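Local coordinates for uncharacterized protein (Pseudomonas aeruginosa, PDB 4O5P) that probably hydrolyses membrane phospholipids as a type VI secretion effector of the alpha/beta-hydrolase clan, at residues Glu252-Ser257 with Tyr265-Leu270; Gln152-Leu157 with Ala201-Lys206; Leu576-Glu581 with Val659-Ala664. All blocks are in the same frame, centred on the assembly; numbering follows the deposited sequence.

Interaction 1 of 3, residues Glu252-Ser257 with Tyr265-Leu270; sequences ELTRVS and YRFAGL
Arg255, where the chain leaves helix 238-254, and Tyr265 form a single backbone bridge with CA atoms 4.5 Å apart, and beside it Arg266 N gives a nearly straight hydrogen bond to Thr254 O (2.9 Å, 168° at the hydrogen). The same carbonyl oxygen receives a CH contact from Tyr265 CA, so two neighbouring residues meet one acceptor. Thr254 CB lies against Arg266 O, 3.1 Å away, and CG2 goes on to the edge of the Phe267 ring, 4.0 Å from CD2. Its OG1 lies near the plane of the Tyr265 ring at the edge, 3.9 Å from Tyr265 CB, and is hydrogen-bonded to Leu250 O one turn back in the helix. These contacts join the end of helix 238-254, which follows the probable nucleophile elbow at Ser237, to the short strand 266-267, which pairs antiparallel with strand 270-280 of the central alpha/beta-hydrolase sheet. Arg255 and Tyr265 run side by side in the same direction. With CG anti to the backbone N (chi1 167°) and a bend at chi3, the arginine brings its guanidinium over the ring edge, the two planes 85° apart; Tyr265 CE2 sits beneath the guanidinium face. Tyr265 OH also lies over that face, 2.7 Å from Arg255 NH2 but off its N-H directions, and bonds weakly with Gln251 NE2. Val256 CG1 packs 4.2 Å from Arg266 CB.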
ATOM      1  N   GLU A 252      21.045  -2.902   2.010  1.00 21.48           N
ATOM      2  CA  GLU A 252      21.997  -2.923   0.910  1.00 23.65           C
ATOM      3  C   GLU A 252      23.012  -1.772   1.030  1.00 22.72           C
ATOM      4  O   GLU A 252      24.214  -1.968   0.821  1.00 20.39           O
ATOM      5  CB  GLU A 252      21.239  -2.865  -0.434  1.00 21.74           C
ATOM      6  CG  GLU A 252      21.610  -1.671  -1.318  1.00 28.25           C
ATOM      7  CD  GLU A 252      20.451  -1.141  -2.179  1.00 32.62           C
ATOM      8  OE1 GLU A 252      19.774  -1.966  -2.863  1.00 28.79           O
ATOM      9  OE2 GLU A 252      20.242   0.108  -2.177  1.00 26.22           O
ATOM     10  N   LEU A 253      22.526  -0.579   1.375  1.00 19.39           N
ATOM     11  CA  LEU A 253      23.394   0.599   1.474  1.00 23.42           C
ATOM     12  C   LEU A 253      24.361   0.590   2.661  1.00 25.42           C
ATOM     13  O   LEU A 253      25.439   1.201   2.607  1.00 23.02           O
ATOM     14  CB  LEU A 253      22.544   1.857   1.572  1.00 21.40           C
ATOM     15  CG  LEU A 253      22.156   2.498   0.248  1.00 25.83           C
ATOM     16  CD1 LEU A 253      20.956   3.410   0.441  1.00 26.25           C
ATOM     17  CD2 LEU A 253      23.339   3.279  -0.294  1.00 24.09           C
ATOM     18  N   THR A 254      23.967  -0.074   3.741  1.00 23.43           N
ATOM     19  CA  THR A 254      24.690   0.067   4.999  1.00 21.98           C
ATOM     20  C   THR A 254      25.436  -1.193   5.433  1.00 25.81           C
ATOM     21  O   THR A 254      26.254  -1.153   6.362  1.00 26.79           O
ATOM     22  CB  THR A 254      23.723   0.492   6.112  1.00 21.51           C
ATOM     23  OG1 THR A 254      22.689  -0.487   6.234  1.00 22.68           O
ATOM     24  CG2 THR A 254      23.108   1.858   5.792  1.00 17.85           C
ATOM     25  N   ARG A 255      25.125  -2.314   4.790  1.00 22.98           N
ATOM     26  CA  ARG A 255      25.848  -3.556   5.035  1.00 24.75           C
ATOM     27  C   ARG A 255      27.332  -3.338   4.722  1.00 30.04           C
ATOM     28  O   ARG A 255      27.714  -3.121   3.569  1.00 29.15           O
ATOM     29  CB  ARG A 255      25.270  -4.702   4.195  1.00 24.01           C
ATOM     30  CG  ARG A 255      26.134  -5.966   4.141  1.00 31.52           C
ATOM     31  CD  ARG A 255      25.462  -7.114   3.385  1.00 35.47           C
ATOM     32  NE  ARG A 255      24.908  -8.092   4.314  1.00 43.21           N
ATOM     33  CZ  ARG A 255      23.615  -8.193   4.603  1.00 40.19           C
ATOM     34  NH1 ARG A 255      22.745  -7.390   3.997  1.00 40.05           N
ATOM     35  NH2 ARG A 255      23.191  -9.097   5.481  1.00 33.67           N
ATOM     36  N   VAL A 256      28.167  -3.370   5.752  1.00 29.62           N
ATOM     37  CA  VAL A 256      29.581  -3.078   5.547  1.00 35.10           C
ATOM     38  C   VAL A 256      30.313  -4.395   5.545  1.00 41.67           C
ATOM     39  O   VAL A 256      30.809  -4.824   4.505  1.00 50.89           O
ATOM     40  CB  VAL A 256      30.152  -2.053   6.561  1.00 33.36           C
ATOM     41  CG1 VAL A 256      29.623  -2.295   7.964  1.00 34.23           C
ATOM     42  CG2 VAL A 256      31.669  -2.071   6.537  1.00 42.94           C
ATOM     43  N   SER A 257      30.369  -5.031   6.710  1.00 42.74           N
ATOM     44  CA  SER A 257      30.572  -6.456   6.785  1.00 44.09           C
ATOM     45  C   SER A 257      31.783  -6.950   6.003  1.00 45.53           C
ATOM     46  O   SER A 257      31.661  -7.743   5.063  1.00 47.05           O
ATOM     47  CB  SER A 257      29.303  -7.119   6.289  1.00 45.54           C
ATOM     48  OG  SER A 257      28.202  -6.451   6.874  1.00 49.02           O
ATOM     49  N   TYR A 265      26.004  -3.233  10.177  1.00 22.97           N
ATOM     50  CA  TYR A 265      25.359  -2.238   9.358  1.00 24.81           C
ATOM     51  C   TYR A 265      25.723  -0.856   9.879  1.00 22.94           C
ATOM     52  O   TYR A 265      25.579  -0.557  11.069  1.00 21.40           O
ATOM     53  CB  TYR A 265      23.846  -2.497   9.331  1.00 24.53           C
ATOM     54  CG  TYR A 265      23.544  -3.926   8.931  1.00 21.20           C
ATOM     55  CD1 TYR A 265      23.487  -4.936   9.885  1.00 25.29           C
ATOM     56  CD2 TYR A 265      23.349  -4.271   7.601  1.00 24.92           C
ATOM     57  CE1 TYR A 265      23.236  -6.252   9.535  1.00 27.25           C
ATOM     58  CE2 TYR A 265      23.089  -5.592   7.236  1.00 26.64           C
ATOM     59  CZ  TYR A 265      23.035  -6.576   8.215  1.00 26.92           C
ATOM     60  OH  TYR A 265      22.781  -7.890   7.874  1.00 33.84           O
ATOM     61  N   ARG A 266      26.251  -0.031   8.984  1.00 23.57           N
ATOM     62  CA  ARG A 266      26.688   1.300   9.357  1.00 24.48           C
ATOM     63  C   ARG A 266      26.263   2.327   8.330  1.00 24.15           C
ATOM     64  O   ARG A 266      26.190   2.031   7.136  1.00 24.38           O
ATOM     65  CB  ARG A 266      28.206   1.337   9.596  1.00 26.17           C
ATOM     66  CG  ARG A 266      28.578   0.716  10.941  1.00 24.90           C
ATOM     67  CD  ARG A 266      30.057   0.537  11.152  1.00 30.94           C
ATOM     68  NE  ARG A 266      30.284  -0.244  12.366  1.00 38.42           N
ATOM     69  CZ  ARG A 266      30.452   0.269  13.585  1.00 35.93           C
ATOM     70  NH1 ARG A 266      30.430   1.582  13.779  1.00 35.96           N
ATOM     71  NH2 ARG A 266      30.647  -0.537  14.618  1.00 33.63           N
ATOM     72  N   PHE A 267      25.968   3.521   8.836  1.00 22.72           N
ATOM     73  CA  PHE A 267      25.465   4.639   8.063  1.00 25.89           C
ATOM     74  C   PHE A 267      26.389   5.792   8.423  1.00 25.10           C
ATOM     75  O   PHE A 267      26.278   6.378   9.515  1.00 20.38           O
ATOM     76  CB  PHE A 267      24.033   4.950   8.503  1.00 20.41           C
ATOM     77  CG  PHE A 267      23.371   6.053   7.729  1.00 21.94           C
ATOM     78  CD1 PHE A 267      23.482   7.370   8.144  1.00 18.49           C
ATOM     79  CD2 PHE A 267      22.601   5.764   6.600  1.00 22.37           C
ATOM     80  CE1 PHE A 267      22.853   8.393   7.449  1.00 21.36           C
ATOM     81  CE2 PHE A 267      21.967   6.779   5.897  1.00 20.74           C
ATOM     82  CZ  PHE A 267      22.095   8.103   6.326  1.00 24.52           C
ATOM     83  N   ALA A 268      27.312   6.098   7.516  1.00 27.11           N
ATOM     84  CA  ALA A 268      28.355   7.089   7.782  1.00 25.43           C
ATOM     85  C   ALA A 268      29.156   6.753   9.058  1.00 25.58           C
ATOM     86  O   ALA A 268      29.468   7.628   9.869  1.00 23.61           O
ATOM     87  CB  ALA A 268      27.744   8.486   7.858  1.00 25.46           C
ATOM     88  N   GLY A 269      29.477   5.472   9.228  1.00 27.44           N
ATOM     89  CA  GLY A 269      30.281   5.027  10.355  1.00 24.60           C
ATOM     90  C   GLY A 269      29.458   4.566  11.542  1.00 28.46           C
ATOM     91  O   GLY A 269      29.925   3.745  12.344  1.00 22.66           O
ATOM     92  N   LEU A 270      28.236   5.096  11.641  1.00 24.56           N
ATOM     93  CA  LEU A 270      27.367   4.868  12.790  1.00 24.98           C
ATOM     94  C   LEU A 270      26.586   3.569  12.646  1.00 24.43           C
ATOM     95  O   LEU A 270      26.004   3.317  11.584  1.00 22.88           O
ATOM     96  CB  LEU A 270      26.357   6.011  12.911  1.00 19.73           C
ATOM     97  CG  LEU A 270      26.780   7.432  13.268  1.00 23.85           C
ATOM     98  CD1 LEU A 270      25.579   8.358  13.130  1.00 22.64           C
ATOM     99  CD2 LEU A 270      27.350   7.500  14.684  1.00 24.43           C
TER

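Interaction 2 of 3, residues Gln152-Leu157 with Ala201-Lys206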
ATOM      1  N   GLN A 152      15.793  11.490   4.104  1.00 19.76           N
ATOM      2  CA  GLN A 152      15.435  12.041   5.416  1.00 20.47           C
ATOM      3  C   GLN A 152      16.380  11.619   6.541  1.00 22.57           C
ATOM      4  O   GLN A 152      16.536  12.346   7.534  1.00 22.09           O
ATOM      5  CB  GLN A 152      13.999  11.682   5.788  1.00 18.89           C
ATOM      6  CG  GLN A 152      12.985  12.232   4.820  1.00 24.48           C
ATOM      7  CD  GLN A 152      13.321  13.642   4.386  1.00 19.87           C
ATOM      8  OE1 GLN A 152      13.217  14.585   5.170  1.00 25.87           O
ATOM      9  NE2 GLN A 152      13.744  13.790   3.144  1.00 20.08           N
ATOM     10  N   LEU A 153      16.998  10.451   6.379  1.00 20.10           N
ATOM     11  CA  LEU A 153      17.979   9.944   7.325  1.00 21.28           C
ATOM     12  C   LEU A 153      19.233  10.815   7.261  1.00 22.73           C
ATOM     13  O   LEU A 153      19.849  11.164   8.292  1.00 22.81           O
ATOM     14  CB  LEU A 153      18.350   8.508   6.954  1.00 20.19           C
ATOM     15  CG  LEU A 153      17.289   7.395   6.985  1.00 24.24           C
ATOM     16  CD1 LEU A 153      17.985   6.050   6.833  1.00 22.07           C
ATOM     17  CD2 LEU A 153      16.459   7.421   8.259  1.00 20.32           C
ATOM     18  N   VAL A 154      19.604  11.151   6.029  1.00 20.02           N
ATOM     19  CA  VAL A 154      20.734  12.022   5.784  1.00 20.56           C
ATOM     20  C   VAL A 154      20.440  13.355   6.470  1.00 24.47           C
ATOM     21  O   VAL A 154      21.297  13.890   7.172  1.00 25.01           O
ATOM     22  CB  VAL A 154      20.996  12.216   4.270  1.00 21.55           C
ATOM     23  CG1 VAL A 154      21.952  13.381   4.034  1.00 23.48           C
ATOM     24  CG2 VAL A 154      21.557  10.953   3.643  1.00 18.89           C
ATOM     25  N   ASP A 155      19.216  13.859   6.283  1.00 20.95           N
ATOM     26  CA  ASP A 155      18.765  15.111   6.889  1.00 23.48           C
ATOM     27  C   ASP A 155      18.862  15.090   8.410  1.00 24.27           C
ATOM     28  O   ASP A 155      19.331  16.046   9.012  1.00 26.39           O
ATOM     29  CB  ASP A 155      17.323  15.414   6.474  1.00 21.75           C
ATOM     30  CG  ASP A 155      16.831  16.756   7.001  1.00 29.25           C
ATOM     31  OD1 ASP A 155      17.311  17.795   6.509  1.00 32.95           O
ATOM     32  OD2 ASP A 155      15.960  16.784   7.899  1.00 27.18           O
ATOM     33  N   ALA A 156      18.414  13.997   9.021  1.00 23.18           N
ATOM     34  CA  ALA A 156      18.483  13.848  10.470  1.00 25.80           C
ATOM     35  C   ALA A 156      19.920  13.932  10.980  1.00 24.64           C
ATOM     36  O   ALA A 156      20.190  14.636  11.959  1.00 26.03           O
ATOM     37  CB  ALA A 156      17.823  12.543  10.910  1.00 21.19           C
ATOM     38  N   LEU A 157      20.841  13.225  10.317  1.00 26.38           N
ATOM     39  CA  LEU A 157      22.249  13.297  10.742  1.00 24.30           C
ATOM     40  C   LEU A 157      22.802  14.709  10.526  1.00 28.49           C
ATOM     41  O   LEU A 157      23.454  15.270  11.402  1.00 26.44           O
ATOM     42  CB  LEU A 157      23.103  12.268   9.989  1.00 22.13           C
ATOM     43  CG  LEU A 157      24.489  11.934  10.551  1.00 23.81           C
ATOM     44  CD1 LEU A 157      24.419  11.676  12.055  1.00 23.35           C
ATOM     45  CD2 LEU A 157      25.099  10.733   9.843  1.00 23.81           C
ATOM     46  N   ALA A 201      25.531   6.014  -5.346  1.00 23.56           N
ATOM     47  CA  ALA A 201      26.229   7.143  -5.956  1.00 28.82           C
ATOM     48  C   ALA A 201      25.673   8.465  -5.456  1.00 27.17           C
ATOM     49  O   ALA A 201      26.425   9.327  -4.993  1.00 24.15           O
ATOM     50  CB  ALA A 201      26.154   7.074  -7.489  1.00 25.10           C
ATOM     51  N   ALA A 202      24.355   8.624  -5.526  1.00 23.76           N
ATOM     52  CA  ALA A 202      23.761   9.891  -5.113  1.00 23.77           C
ATOM     53  C   ALA A 202      23.972  10.187  -3.631  1.00 24.91           C
ATOM     54  O   ALA A 202      24.108  11.348  -3.253  1.00 22.21           O
ATOM     55  CB  ALA A 202      22.282   9.942  -5.457  1.00 25.28           C
ATOM     56  N   LEU A 203      23.961   9.150  -2.789  1.00 24.80           N
ATOM     57  CA  LEU A 203      24.083   9.382  -1.342  1.00 26.61           C
ATOM     58  C   LEU A 203      25.521   9.574  -0.866  1.00 27.92           C
ATOM     59  O   LEU A 203      25.761  10.134   0.214  1.00 27.37           O
ATOM     60  CB  LEU A 203      23.460   8.231  -0.556  1.00 23.18           C
ATOM     61  CG  LEU A 203      21.935   8.117  -0.605  1.00 24.23           C
ATOM     62  CD1 LEU A 203      21.455   7.075   0.388  1.00 24.23           C
ATOM     63  CD2 LEU A 203      21.275   9.466  -0.362  1.00 21.97           C
ATOM     64  N   GLU A 204      26.474   9.086  -1.650  1.00 26.19           N
ATOM     65  CA  GLU A 204      27.869   9.057  -1.204  1.00 32.85           C
ATOM     66  C   GLU A 204      28.517  10.380  -0.769  1.00 31.50           C
ATOM     67  O   GLU A 204      29.195  10.405   0.260  1.00 29.38           O
ATOM     68  CB  GLU A 204      28.754   8.320  -2.213  1.00 37.48           C
ATOM     69  CG  GLU A 204      28.953   6.847  -1.873  1.00 40.15           C
ATOM     70  CD  GLU A 204      30.416   6.505  -1.678  1.00 46.98           C
ATOM     71  OE1 GLU A 204      31.221   6.765  -2.604  1.00 43.88           O
ATOM     72  OE2 GLU A 204      30.760   5.989  -0.591  1.00 48.18           O
ATOM     73  N   PRO A 205      28.333  11.469  -1.540  1.00 33.03           N
ATOM     74  CA  PRO A 205      28.978  12.719  -1.121  1.00 33.83           C
ATOM     75  C   PRO A 205      28.548  13.159   0.274  1.00 31.98           C
ATOM     76  O   PRO A 205      29.399  13.548   1.085  1.00 30.44           O
ATOM     77  CB  PRO A 205      28.472  13.733  -2.153  1.00 32.22           C
ATOM     78  CG  PRO A 205      28.256  12.934  -3.370  1.00 25.19           C
ATOM     79  CD  PRO A 205      27.706  11.611  -2.871  1.00 33.13           C
ATOM     80  N   LYS A 206      27.250  13.101   0.545  1.00 29.10           N
ATOM     81  CA  LYS A 206      26.743  13.476   1.855  1.00 29.42           C
ATOM     82  C   LYS A 206      27.201  12.504   2.955  1.00 26.98           C
ATOM     83  O   LYS A 206      27.636  12.941   4.022  1.00 24.84           O
ATOM     84  CB  LYS A 206      25.218  13.604   1.816  1.00 28.79           C
ATOM     85  CG  LYS A 206      24.676  14.777   2.615  1.00 27.77           C
ATOM     86  CD  LYS A 206      25.307  16.088   2.220  1.00 33.83           C
ATOM     87  CE  LYS A 206      24.680  16.682   0.977  1.00 37.45           C
ATOM     88  NZ  LYS A 206      25.588  17.727   0.416  1.00 30.06           N
TER
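Val154 places CG1 anti to its backbone N (chi1 166°) and CG2 anti to the carbonyl carbon, and this spreads its two methyls toward different residues of the facing helix. CG1 goes to Lys206 and CG2 to Leu203, one helical turn earlier. In the lysine, a chi1 of -140°, far from a staggered value, sets CG against Val154 CG1; the bends at chi2 and chi3 then carry CD, CE and the ammonium group away from the valine. Lys206 CG lies only 3.4 Å from Val154 CG1, closer than two carbons normally pack, and Lys206 CB follows at 4.0 Å. The two side chains cross at about a right angle, so the methyl meets the flank of the lysine chain near its base. The second methyl makes a looser apolar contact, with Val154 CG2 4.3 Å from Leu203 CD2.

The contact joins helix 139-162 to helix 195-219 in the layered helix-and-sheet architecture expected of the alpha/beta-hydrolase clan. Helix 139-162 rests on the central sheet through Leu153 and Ala156, which both pack on Ile67 of strand 62-71. Val154 instead points toward helix 195-219, where the closest CA pair, Val154 and Lys206, is 7.3 Å apart. That helix kinks at Pro205, whose ring nitrogen has no N-H to donate, and Lys206 N also makes no bond to the turn before. No hydrogen bond crosses between the two segments. Lys206 NZ has a long, weak ion pair with Glu209 on its own helix, and Leu203 also touches Met178 of helix 168-178.

Interaction 3 of 3, residues Leu576-Glu581 with Val659-Ala664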
ATOM      1  N   LEU A 576     -25.804   0.289  -3.104  1.00 20.69           N
ATOM      2  CA  LEU A 576     -26.887  -0.349  -3.874  1.00 16.13           C
ATOM      3  C   LEU A 576     -26.406  -1.045  -5.163  1.00 17.63           C
ATOM      4  O   LEU A 576     -26.851  -2.153  -5.483  1.00 16.83           O
ATOM      5  CB  LEU A 576     -27.997   0.661  -4.193  1.00 23.71           C
ATOM      6  CG  LEU A 576     -28.833   1.195  -3.030  1.00 20.93           C
ATOM      7  CD1 LEU A 576     -29.847   2.205  -3.550  1.00 25.47           C
ATOM      8  CD2 LEU A 576     -29.549   0.051  -2.312  1.00 18.53           C
ATOM      9  N   GLY A 577     -25.490  -0.405  -5.887  1.00 19.53           N
ATOM     10  CA  GLY A 577     -24.934  -0.998  -7.094  1.00 20.26           C
ATOM     11  C   GLY A 577     -24.179  -2.283  -6.798  1.00 19.69           C
ATOM     12  O   GLY A 577     -24.413  -3.321  -7.430  1.00 22.25           O
ATOM     13  N   ALA A 578     -23.264  -2.204  -5.834  1.00 18.52           N
ATOM     14  CA  ALA A 578     -22.519  -3.368  -5.365  1.00 19.20           C
ATOM     15  C   ALA A 578     -23.435  -4.503  -4.910  1.00 17.77           C
ATOM     16  O   ALA A 578     -23.196  -5.665  -5.227  1.00 17.60           O
ATOM     17  CB  ALA A 578     -21.592  -2.959  -4.228  1.00 19.71           C
ATOM     18  N   ALA A 579     -24.473  -4.164  -4.156  1.00 16.18           N
ATOM     19  CA  ALA A 579     -25.432  -5.156  -3.692  1.00 18.72           C
ATOM     20  C   ALA A 579     -26.158  -5.826  -4.855  1.00 14.61           C
ATOM     21  O   ALA A 579     -26.388  -7.036  -4.827  1.00 17.41           O
ATOM     22  CB  ALA A 579     -26.415  -4.534  -2.726  1.00 18.52           C
ATOM     23  N   ALA A 580     -26.493  -5.062  -5.890  1.00 18.22           N
ATOM     24  CA  ALA A 580     -27.146  -5.672  -7.049  1.00 19.03           C
ATOM     25  C   ALA A 580     -26.180  -6.625  -7.758  1.00 19.83           C
ATOM     26  O   ALA A 580     -26.595  -7.685  -8.283  1.00 15.24           O
ATOM     27  CB  ALA A 580     -27.672  -4.610  -8.007  1.00 19.94           C
ATOM     28  N   GLU A 581     -24.897  -6.234  -7.774  1.00 16.15           N
ATOM     29  CA  GLU A 581     -23.839  -7.081  -8.333  1.00 18.15           C
ATOM     30  C   GLU A 581     -23.692  -8.399  -7.588  1.00 17.34           C
ATOM     31  O   GLU A 581     -23.798  -9.475  -8.192  1.00 18.40           O
ATOM     32  CB  GLU A 581     -22.493  -6.347  -8.366  1.00 19.98           C
ATOM     33  CG  GLU A 581     -22.436  -5.273  -9.418  1.00 21.56           C
ATOM     34  CD  GLU A 581     -21.081  -4.649  -9.522  1.00 23.31           C
ATOM     35  OE1 GLU A 581     -20.329  -4.689  -8.536  1.00 23.73           O
ATOM     36  OE2 GLU A 581     -20.767  -4.106 -10.592  1.00 31.60           O
ATOM     37  N   VAL A 659     -17.545  -2.799   9.325  1.00 14.83           N
ATOM     38  CA  VAL A 659     -16.844  -3.305   8.155  1.00 14.73           C
ATOM     39  C   VAL A 659     -17.301  -2.610   6.879  1.00 13.17           C
ATOM     40  O   VAL A 659     -18.487  -2.657   6.512  1.00 12.78           O
ATOM     41  CB  VAL A 659     -17.003  -4.835   8.021  1.00 14.57           C
ATOM     42  CG1 VAL A 659     -16.366  -5.342   6.713  1.00 12.83           C
ATOM     43  CG2 VAL A 659     -16.376  -5.537   9.234  1.00 13.53           C
ATOM     44  N   HIS A 660     -16.355  -1.983   6.189  1.00 11.05           N
ATOM     45  CA  HIS A 660     -16.662  -1.289   4.933  1.00 13.64           C
ATOM     46  C   HIS A 660     -16.666  -2.245   3.749  1.00 13.99           C
ATOM     47  O   HIS A 660     -16.398  -3.432   3.897  1.00 13.47           O
ATOM     48  CB  HIS A 660     -15.699  -0.127   4.674  1.00 12.70           C
ATOM     49  CG  HIS A 660     -15.862   1.016   5.625  1.00 13.02           C
ATOM     50  ND1 HIS A 660     -15.481   0.940   6.952  1.00 14.42           N
ATOM     51  CD2 HIS A 660     -16.370   2.260   5.448  1.00 16.24           C
ATOM     52  CE1 HIS A 660     -15.740   2.096   7.544  1.00 17.08           C
ATOM     53  NE2 HIS A 660     -16.284   2.912   6.654  1.00 16.09           N
ATOM     54  N   ASP A 661     -16.994  -1.719   2.576  1.00 14.38           N
ATOM     55  CA  ASP A 661     -17.094  -2.544   1.388  1.00 14.16           C
ATOM     56  C   ASP A 661     -16.267  -1.826   0.349  1.00 15.39           C
ATOM     57  O   ASP A 661     -16.743  -0.904  -0.322  1.00 16.65           O
ATOM     58  CB  ASP A 661     -18.558  -2.666   0.942  1.00 13.68           C
ATOM     59  CG  ASP A 661     -18.753  -3.662  -0.195  1.00 16.90           C
ATOM     60  OD1 ASP A 661     -17.826  -3.843  -1.015  1.00 18.32           O
ATOM     61  OD2 ASP A 661     -19.844  -4.264  -0.294  1.00 16.37           O
ATOM     62  N   SER A 662     -15.007  -2.221   0.234  1.00 17.21           N
ATOM     63  CA  SER A 662     -14.098  -1.495  -0.625  1.00 18.08           C
ATOM     64  C   SER A 662     -14.434  -1.768  -2.092  1.00 19.42           C
ATOM     65  O   SER A 662     -13.962  -1.071  -2.978  1.00 18.78           O
ATOM     66  CB  SER A 662     -12.664  -1.871  -0.301  1.00 14.89           C
ATOM     67  OG  SER A 662     -12.483  -3.262  -0.438  1.00 16.52           O
ATOM     68  N   ARG A 663     -15.271  -2.773  -2.335  1.00 18.65           N
ATOM     69  CA  ARG A 663     -15.715  -3.063  -3.694  1.00 25.88           C
ATOM     70  C   ARG A 663     -16.726  -2.044  -4.200  1.00 27.60           C
ATOM     71  O   ARG A 663     -16.878  -1.865  -5.410  1.00 30.13           O
ATOM     72  CB  ARG A 663     -16.304  -4.471  -3.784  1.00 20.66           C
ATOM     73  CG  ARG A 663     -15.452  -5.419  -4.593  1.00 25.92           C
ATOM     74  CD  ARG A 663     -16.304  -6.242  -5.548  1.00 24.10           C
ATOM     75  NE  ARG A 663     -16.251  -5.742  -6.925  1.00 27.81           N
ATOM     76  CZ  ARG A 663     -17.332  -5.537  -7.678  1.00 27.82           C
ATOM     77  NH1 ARG A 663     -18.537  -5.778  -7.179  1.00 25.43           N
ATOM     78  NH2 ARG A 663     -17.217  -5.091  -8.922  1.00 27.78           N
ATOM     79  N   ALA A 664     -17.389  -1.349  -3.277  1.00 21.80           N
ATOM     80  CA  ALA A 664     -18.508  -0.478  -3.622  1.00 20.49           C
ATOM     81  C   ALA A 664     -18.122   0.847  -4.287  1.00 23.22           C
ATOM     82  O   ALA A 664     -17.379   1.664  -3.724  1.00 33.32           O
ATOM     83  CB  ALA A 664     -19.376  -0.242  -2.389  1.00 23.28           C
TER
HETATM   84  O   HOH W   1     -18.157  -3.294 -10.843  1.00 32.42           O
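Glu581 reaches from its helix to Arg663 through a chain whose CB lies 4.2 Å from Arg663 NH1. Its CG is set anti to the carbonyl carbon (chi1 -72°), and beyond it the chain stays extended, delivering CD to within 3.6 Å of NH1. At the tip, OE1 receives both terminal nitrogens in a clear salt bridge, although the 2.5 Å from Arg663 NH1 to Glu581 OE1 is shorter than expected and its exact length doubtful; NH2 gives a weak, bent bond at 3.2 Å. OE2 accepts a hydrogen bond from a water that is also weakly bonded to Arg663 NH2, closing a second, water-mediated link. Glu581 CD and OE1 lie at the guanidinium edge, near its plane, and with the two planes 19° apart the groups are almost coplanar. Both segments belong to the Tle1-like C-terminal region, where helix 571-587 packs against the loop that follows helix 649-657. A type I beta turn from Asp661 to Ala664 brings the loop to the helix; Asp661 OD1 weakly accepts the N-H of Arg663, while its OD2 is hydrogen-bonded to Tyr488 and Tyr681. The arginine also makes a cation-pi contact with Tyr681, and its bends at chi2 and chi3 turn the guanidinium toward the helix. One turn before Glu581, Ala578 CB meets Ala664 CB at 4.0 Å, a small apolar patch beside the charged pair.

How the interactions relate
Along the chain, interaction 2 closes before interaction 1 opens, and interaction 3 follows much later. The first two are neighbours, with centres about 12 Å apart, and they touch: Phe267 packs on Leu153 and Val154, Leu253 on Leu203, and Leu270 on Leu157. Helices 139-162, 195-219 and 238-254 and the short strand 266-267 are thus joined in one apolar cluster beside the central sheet of the probable hydrolase core. Interaction 3 lies on the opposite side of the chain's centre, about 48 Å from interaction 1 and 46 Å from interaction 2 between centres, where it fastens a loop to a helix within the Tle1-like C-terminal region.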